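Local coordinates for 39 kDa initiator binding protein (Trichomonas vaginalis, PDB 1Q87) that binds the initiator (Inr) element of core promoters, probably to help start transcription; this piece is its C-domain, at residues 158-169 against 193-202. Residues are numbered along the deposited sequence; the frame is centred on the assembly and turned at random.
Sequences LILKTPTGIRKI and WDKYFEMKPI
Ile169 lies against Tyr196 and Trp193. Ile169 CB sits 3.8 Å from Tyr196 CZ. From there Ile169 CG2 turns to Trp193, meeting CZ3 at the indole edge, 3.8 Å away. Ile169 CG1, anti to the backbone N (chi1 -179°), lies over one face of the Tyr196 ring, a CH-pi contact 3.9 Å from the centroid. Ile169 CD1 continues to the rim, 3.6 Å from Tyr196 CE2. Leu158 CD2 also reaches Trp193 CZ3, while Leu160 CD1 meets CE1 and CZ of Phe197, the latter at 3.6 Å. Nearer the type I turn Thr162–Gly165, which joins antiparallel strands 157-162 and 165-171 of a five-stranded sheet, Arg167 bends at chi3 (-35°) and brings its guanidinium to the chain just past the helix: NH1 donates to Lys200 O (2.9 Å) and NH2 to Pro201 O (3.2 Å), both weak, bent bonds. Ile202 packs at this end, CD1 against Leu160 CD1 and CG2 against Thr162 CG2. Trp193 and Phe197 also touch helix 111-123, bridging it to the hairpin. Helix 193-199, following edge strand 189-190, thus packs on the hairpin mainly through aromatic rings on aliphatic chains, while beyond it one arginine offers weak bonds to two successive carbonyls and Ile202 adds apolar contact.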
ATOM      1  N   LEU A 158      -2.726   6.772  -0.189  1.00 36.66           N
ATOM      2  CA  LEU A 158      -1.555   7.259   0.529  1.00 43.01           C
ATOM      3  C   LEU A 158      -1.661   8.790   0.622  1.00 46.41           C
ATOM      4  O   LEU A 158      -1.791   9.490  -0.383  1.00 44.75           O
ATOM      5  CB  LEU A 158      -0.256   6.869  -0.206  1.00 41.97           C
ATOM      6  CG  LEU A 158       1.036   7.544   0.305  1.00 40.92           C
ATOM      7  CD1 LEU A 158       1.356   6.997   1.697  1.00 38.18           C
ATOM      8  CD2 LEU A 158       2.229   7.324  -0.689  1.00 43.41           C
ATOM      9  N   ILE A 159      -1.619   9.317   1.831  1.00 50.86           N
ATOM     10  CA  ILE A 159      -1.693  10.762   1.992  1.00 55.71           C
ATOM     11  C   ILE A 159      -0.256  11.241   2.169  1.00 51.95           C
ATOM     12  O   ILE A 159       0.483  10.611   2.909  1.00 49.07           O
ATOM     13  CB  ILE A 159      -2.512  11.140   3.242  1.00 52.71           C
ATOM     14  CG1 ILE A 159      -3.945  10.635   3.111  1.00 53.32           C
ATOM     15  CG2 ILE A 159      -2.510  12.654   3.432  1.00 57.07           C
ATOM     16  CD1 ILE A 159      -4.749  10.860   4.394  1.00 50.52           C
ATOM     17  N   LEU A 160       0.121  12.331   1.481  1.00 58.12           N
ATOM     18  CA  LEU A 160       1.479  12.929   1.525  1.00 62.17           C
ATOM     19  C   LEU A 160       1.494  14.394   1.930  1.00 68.41           C
ATOM     20  O   LEU A 160       0.907  15.247   1.238  1.00 60.85           O
ATOM     21  CB  LEU A 160       2.143  12.848   0.162  1.00 62.63           C
ATOM     22  CG  LEU A 160       2.885  11.550  -0.077  1.00 77.28           C
ATOM     23  CD1 LEU A 160       3.395  11.484  -1.519  1.00 77.88           C
ATOM     24  CD2 LEU A 160       4.026  11.486   0.939  1.00 79.79           C
ATOM     25  N   LYS A 161       2.201  14.679   3.020  1.00 75.26           N
ATOM     26  CA  LYS A 161       2.307  16.038   3.558  1.00 84.72           C
ATOM     27  C   LYS A 161       3.612  16.715   3.172  1.00 85.21           C
ATOM     28  O   LYS A 161       4.615  16.556   3.853  1.00 83.93           O
ATOM     29  CB  LYS A 161       2.173  16.013   5.083  1.00 83.92           C
ATOM     30  CG  LYS A 161       2.017  17.385   5.711  1.00 88.85           C
ATOM     31  CD  LYS A 161       0.829  17.404   6.654  1.00 94.43           C
ATOM     32  CE  LYS A 161       0.550  18.798   7.190  1.00 99.43           C
ATOM     33  NZ  LYS A 161      -0.833  18.911   7.742  1.00 95.91           N
ATOM     34  N   THR A 162       3.580  17.479   2.080  1.00 92.06           N
ATOM     35  CA  THR A 162       4.757  18.181   1.569  1.00 95.44           C
ATOM     36  C   THR A 162       4.651  19.697   1.754  1.00 99.68           C
ATOM     37  O   THR A 162       3.617  20.210   2.209  1.00 99.86           O
ATOM     38  CB  THR A 162       4.952  17.907   0.059  1.00 96.43           C
ATOM     39  OG1 THR A 162       4.056  18.725  -0.709  1.00 96.14           O
ATOM     40  CG2 THR A 162       4.671  16.449  -0.251  1.00 99.73           C
ATOM     41  N   PRO A 163       5.731  20.436   1.413  1.00102.43           N
ATOM     42  CA  PRO A 163       5.749  21.900   1.535  1.00100.76           C
ATOM     43  C   PRO A 163       4.511  22.528   0.894  1.00100.24           C
ATOM     44  O   PRO A 163       3.756  23.269   1.539  1.00 96.44           O
ATOM     45  CB  PRO A 163       7.030  22.274   0.806  1.00 98.64           C
ATOM     46  CG  PRO A 163       7.949  21.160   1.212  1.00 96.67           C
ATOM     47  CD  PRO A 163       7.071  19.937   1.037  1.00100.05           C
ATOM     48  N   THR A 164       4.313  22.200  -0.381  1.00 99.24           N
ATOM     49  CA  THR A 164       3.185  22.696  -1.163  1.00 98.80           C
ATOM     50  C   THR A 164       1.833  22.155  -0.669  1.00 96.40           C
ATOM     51  O   THR A 164       0.795  22.343  -1.326  1.00 93.71           O
ATOM     52  CB  THR A 164       3.342  22.299  -2.626  1.00100.36           C
ATOM     53  OG1 THR A 164       2.723  21.025  -2.839  1.00107.43           O
ATOM     54  CG2 THR A 164       4.822  22.198  -2.983  1.00 99.81           C
ATOM     55  N   GLY A 165       1.853  21.472   0.473  1.00 91.16           N
ATOM     56  CA  GLY A 165       0.624  20.934   1.026  1.00 85.29           C
ATOM     57  C   GLY A 165       0.412  19.436   0.862  1.00 78.32           C
ATOM     58  O   GLY A 165       1.333  18.693   0.534  1.00 70.94           O
ATOM     59  N   ILE A 166      -0.832  19.019   1.095  1.00 72.98           N
ATOM     60  CA  ILE A 166      -1.276  17.639   1.019  1.00 62.56           C
ATOM     61  C   ILE A 166      -1.572  17.107  -0.385  1.00 68.72           C
ATOM     62  O   ILE A 166      -2.200  17.780  -1.216  1.00 69.92           O
ATOM     63  CB  ILE A 166      -2.524  17.464   1.884  1.00 58.88           C
ATOM     64  CG1 ILE A 166      -2.134  17.636   3.341  1.00 60.47           C
ATOM     65  CG2 ILE A 166      -3.160  16.095   1.660  1.00 52.11           C
ATOM     66  CD1 ILE A 166      -0.995  16.751   3.761  1.00 65.94           C
ATOM     67  N   ARG A 167      -1.116  15.881  -0.637  1.00 68.22           N
ATOM     68  CA  ARG A 167      -1.350  15.230  -1.918  1.00 62.84           C
ATOM     69  C   ARG A 167      -1.892  13.816  -1.697  1.00 55.45           C
ATOM     70  O   ARG A 167      -1.559  13.181  -0.703  1.00 53.68           O
ATOM     71  CB  ARG A 167      -0.046  15.162  -2.700  1.00 65.37           C
ATOM     72  CG  ARG A 167      -0.211  14.801  -4.150  1.00 74.07           C
ATOM     73  CD  ARG A 167       1.128  14.445  -4.761  1.00 81.30           C
ATOM     74  NE  ARG A 167       2.211  15.249  -4.198  1.00 84.10           N
ATOM     75  CZ  ARG A 167       3.502  14.950  -4.336  1.00 89.15           C
ATOM     76  NH1 ARG A 167       3.866  13.863  -5.016  1.00 77.95           N
ATOM     77  NH2 ARG A 167       4.434  15.734  -3.798  1.00 86.41           N
ATOM     78  N   LYS A 168      -2.719  13.330  -2.622  1.00 46.94           N
ATOM     79  CA  LYS A 168      -3.260  11.995  -2.495  1.00 43.60           C
ATOM     80  C   LYS A 168      -3.043  11.109  -3.721  1.00 51.31           C
ATOM     81  O   LYS A 168      -3.174  11.570  -4.846  1.00 49.78           O
ATOM     82  CB  LYS A 168      -4.742  12.062  -2.172  1.00 42.95           C
ATOM     83  CG  LYS A 168      -5.013  12.470  -0.714  1.00 40.59           C
ATOM     84  CD  LYS A 168      -6.498  12.453  -0.402  1.00 48.62           C
ATOM     85  CE  LYS A 168      -6.797  13.098   0.948  1.00 57.57           C
ATOM     86  NZ  LYS A 168      -8.265  13.231   1.161  1.00 65.54           N
ATOM     87  N   ILE A 169      -2.699   9.837  -3.512  1.00 44.65           N
ATOM     88  CA  ILE A 169      -2.490   8.920  -4.640  1.00 42.07           C
ATOM     89  C   ILE A 169      -2.982   7.519  -4.253  1.00 45.34           C
ATOM     90  O   ILE A 169      -2.659   7.011  -3.177  1.00 40.98           O
ATOM     91  CB  ILE A 169      -1.009   8.931  -5.056  1.00 39.78           C
ATOM     92  CG1 ILE A 169      -0.805   8.000  -6.229  1.00 42.92           C
ATOM     93  CG2 ILE A 169      -0.125   8.705  -3.866  1.00 39.73           C
ATOM     94  CD1 ILE A 169      -1.619   8.411  -7.464  1.00 38.84           C
ATOM     95  N   TRP A 193       5.064   2.939  -8.412  1.00 52.57           N
ATOM     96  CA  TRP A 193       5.332   4.001  -7.460  1.00 61.94           C
ATOM     97  C   TRP A 193       6.508   4.855  -7.929  1.00 64.61           C
ATOM     98  O   TRP A 193       6.442   6.079  -7.854  1.00 68.98           O
ATOM     99  CB  TRP A 193       5.656   3.451  -6.067  1.00 61.04           C
ATOM    100  CG  TRP A 193       4.472   2.938  -5.309  1.00 66.80           C
ATOM    101  CD1 TRP A 193       4.208   1.640  -5.002  1.00 60.25           C
ATOM    102  CD2 TRP A 193       3.434   3.718  -4.684  1.00 65.63           C
ATOM    103  NE1 TRP A 193       3.093   1.560  -4.221  1.00 50.33           N
ATOM    104  CE2 TRP A 193       2.592   2.812  -4.009  1.00 60.59           C
ATOM    105  CE3 TRP A 193       3.138   5.088  -4.632  1.00 54.97           C
ATOM    106  CZ2 TRP A 193       1.460   3.231  -3.280  1.00 60.55           C
ATOM    107  CZ3 TRP A 193       2.016   5.508  -3.912  1.00 61.08           C
ATOM    108  CH2 TRP A 193       1.192   4.578  -3.244  1.00 60.19           C
ATOM    109  N   ASP A 194       7.578   4.203  -8.393  1.00 68.97           N
ATOM    110  CA  ASP A 194       8.805   4.874  -8.863  1.00 68.32           C
ATOM    111  C   ASP A 194       8.512   5.919  -9.950  1.00 63.29           C
ATOM    112  O   ASP A 194       9.002   7.054  -9.902  1.00 54.61           O
ATOM    113  CB  ASP A 194       9.785   3.830  -9.404  1.00 79.95           C
ATOM    114  CG  ASP A 194       9.995   2.653  -8.433  1.00 92.80           C
ATOM    115  OD1 ASP A 194      10.879   2.756  -7.537  1.00 85.26           O
ATOM    116  OD2 ASP A 194       9.265   1.627  -8.566  1.00 92.60           O
ATOM    117  N   LYS A 195       7.712   5.513 -10.925  1.00 47.91           N
ATOM    118  CA  LYS A 195       7.277   6.364 -12.026  1.00 55.35           C
ATOM    119  C   LYS A 195       6.508   7.578 -11.486  1.00 62.39           C
ATOM    120  O   LYS A 195       6.752   8.731 -11.886  1.00 67.82           O
ATOM    121  CB  LYS A 195       6.336   5.560 -12.941  1.00 51.92           C
ATOM    122  CG  LYS A 195       6.440   5.858 -14.420  1.00 73.54           C
ATOM    123  CD  LYS A 195       6.088   7.299 -14.758  1.00 87.30           C
ATOM    124  CE  LYS A 195       6.359   7.607 -16.235  1.00 89.40           C
ATOM    125  NZ  LYS A 195       5.580   6.718 -17.158  1.00 93.39           N
ATOM    126  N   TYR A 196       5.562   7.305 -10.591  1.00 63.55           N
ATOM    127  CA  TYR A 196       4.735   8.343 -10.022  1.00 57.02           C
ATOM    128  C   TYR A 196       5.536   9.359  -9.246  1.00 63.54           C
ATOM    129  O   TYR A 196       5.262  10.556  -9.341  1.00 66.19           O
ATOM    130  CB  TYR A 196       3.651   7.746  -9.127  1.00 59.59           C
ATOM    131  CG  TYR A 196       2.933   8.805  -8.336  1.00 50.37           C
ATOM    132  CD1 TYR A 196       3.386   9.167  -7.068  1.00 54.98           C
ATOM    133  CD2 TYR A 196       1.845   9.501  -8.875  1.00 51.31           C
ATOM    134  CE1 TYR A 196       2.781  10.194  -6.350  1.00 59.86           C
ATOM    135  CE2 TYR A 196       1.226  10.545  -8.161  1.00 52.30           C
ATOM    136  CZ  TYR A 196       1.709  10.881  -6.898  1.00 54.56           C
ATOM    137  OH  TYR A 196       1.158  11.916  -6.178  1.00 56.98           O
ATOM    138  N   PHE A 197       6.512   8.906  -8.468  1.00 55.67           N
ATOM    139  CA  PHE A 197       7.323   9.855  -7.712  1.00 65.37           C
ATOM    140  C   PHE A 197       8.374  10.510  -8.596  1.00 74.06           C
ATOM    141  O   PHE A 197       9.114  11.401  -8.157  1.00 74.14           O
ATOM    142  CB  PHE A 197       7.993   9.172  -6.531  1.00 65.45           C
ATOM    143  CG  PHE A 197       7.137   9.123  -5.310  1.00 71.07           C
ATOM    144  CD1 PHE A 197       7.031  10.233  -4.485  1.00 76.11           C
ATOM    145  CD2 PHE A 197       6.422   7.984  -4.999  1.00 68.03           C
ATOM    146  CE1 PHE A 197       6.231  10.212  -3.370  1.00 77.01           C
ATOM    147  CE2 PHE A 197       5.617   7.946  -3.887  1.00 73.84           C
ATOM    148  CZ  PHE A 197       5.519   9.067  -3.065  1.00 80.91           C
ATOM    149  N   GLU A 198       8.438  10.048  -9.842  1.00 79.68           N
ATOM    150  CA  GLU A 198       9.363  10.594 -10.818  1.00 85.22           C
ATOM    151  C   GLU A 198       8.624  11.798 -11.390  1.00 83.65           C
ATOM    152  O   GLU A 198       9.127  12.924 -11.395  1.00 84.24           O
ATOM    153  CB  GLU A 198       9.623   9.569 -11.918  1.00 93.35           C
ATOM    154  CG  GLU A 198      10.711   9.958 -12.911  1.00106.00           C
ATOM    155  CD  GLU A 198      10.633   9.142 -14.202  1.00111.84           C
ATOM    156  OE1 GLU A 198       9.679   9.356 -14.984  1.00113.42           O
ATOM    157  OE2 GLU A 198      11.515   8.282 -14.429  1.00106.84           O
ATOM    158  N   MET A 199       7.403  11.533 -11.836  1.00 77.68           N
ATOM    159  CA  MET A 199       6.527  12.538 -12.413  1.00 75.30           C
ATOM    160  C   MET A 199       6.094  13.623 -11.442  1.00 74.48           C
ATOM    161  O   MET A 199       5.729  14.702 -11.871  1.00 77.21           O
ATOM    162  CB  MET A 199       5.260  11.878 -12.935  1.00 74.67           C
ATOM    163  CG  MET A 199       5.485  10.786 -13.918  1.00 84.36           C
ATOM    164  SD  MET A 199       5.117  11.396 -15.537  1.00 96.09           S
ATOM    165  CE  MET A 199       3.349  11.114 -15.592  1.00100.44           C
ATOM    166  N   LYS A 200       6.103  13.334 -10.146  1.00 68.72           N
ATOM    167  CA  LYS A 200       5.641  14.292  -9.152  1.00 65.57           C
ATOM    168  C   LYS A 200       6.464  14.103  -7.909  1.00 70.57           C
ATOM    169  O   LYS A 200       5.996  13.525  -6.939  1.00 69.61           O
ATOM    170  CB  LYS A 200       4.174  14.017  -8.801  1.00 66.67           C
ATOM    171  CG  LYS A 200       3.296  13.595  -9.973  1.00 63.97           C
ATOM    172  CD  LYS A 200       2.397  14.715 -10.469  1.00 72.27           C
ATOM    173  CE  LYS A 200       1.613  14.273 -11.703  1.00 76.30           C
ATOM    174  NZ  LYS A 200       0.510  15.209 -12.091  1.00 72.75           N
ATOM    175  N   PRO A 201       7.705  14.588  -7.910  1.00 74.50           N
ATOM    176  CA  PRO A 201       8.526  14.405  -6.713  1.00 75.06           C
ATOM    177  C   PRO A 201       8.010  15.206  -5.540  1.00 72.19           C
ATOM    178  O   PRO A 201       7.035  15.922  -5.651  1.00 75.08           O
ATOM    179  CB  PRO A 201       9.911  14.872  -7.162  1.00 77.23           C
ATOM    180  CG  PRO A 201       9.870  14.690  -8.660  1.00 78.23           C
ATOM    181  CD  PRO A 201       8.491  15.179  -9.000  1.00 76.29           C
ATOM    182  N   ILE A 202       8.711  15.090  -4.426  1.00 74.79           N
ATOM    183  CA  ILE A 202       8.371  15.781  -3.211  1.00 77.44           C
ATOM    184  C   ILE A 202       8.990  17.180  -3.211  1.00 86.98           C
ATOM    185  O   ILE A 202      10.109  17.386  -2.712  1.00 88.95           O
ATOM    186  CB  ILE A 202       8.908  15.000  -2.023  1.00 83.85           C
ATOM    187  CG1 ILE A 202       8.367  13.573  -2.065  1.00 83.84           C
ATOM    188  CG2 ILE A 202       8.542  15.711  -0.722  1.00 87.14           C
ATOM    189  CD1 ILE A 202       6.884  13.490  -1.948  1.00 83.39           C
TER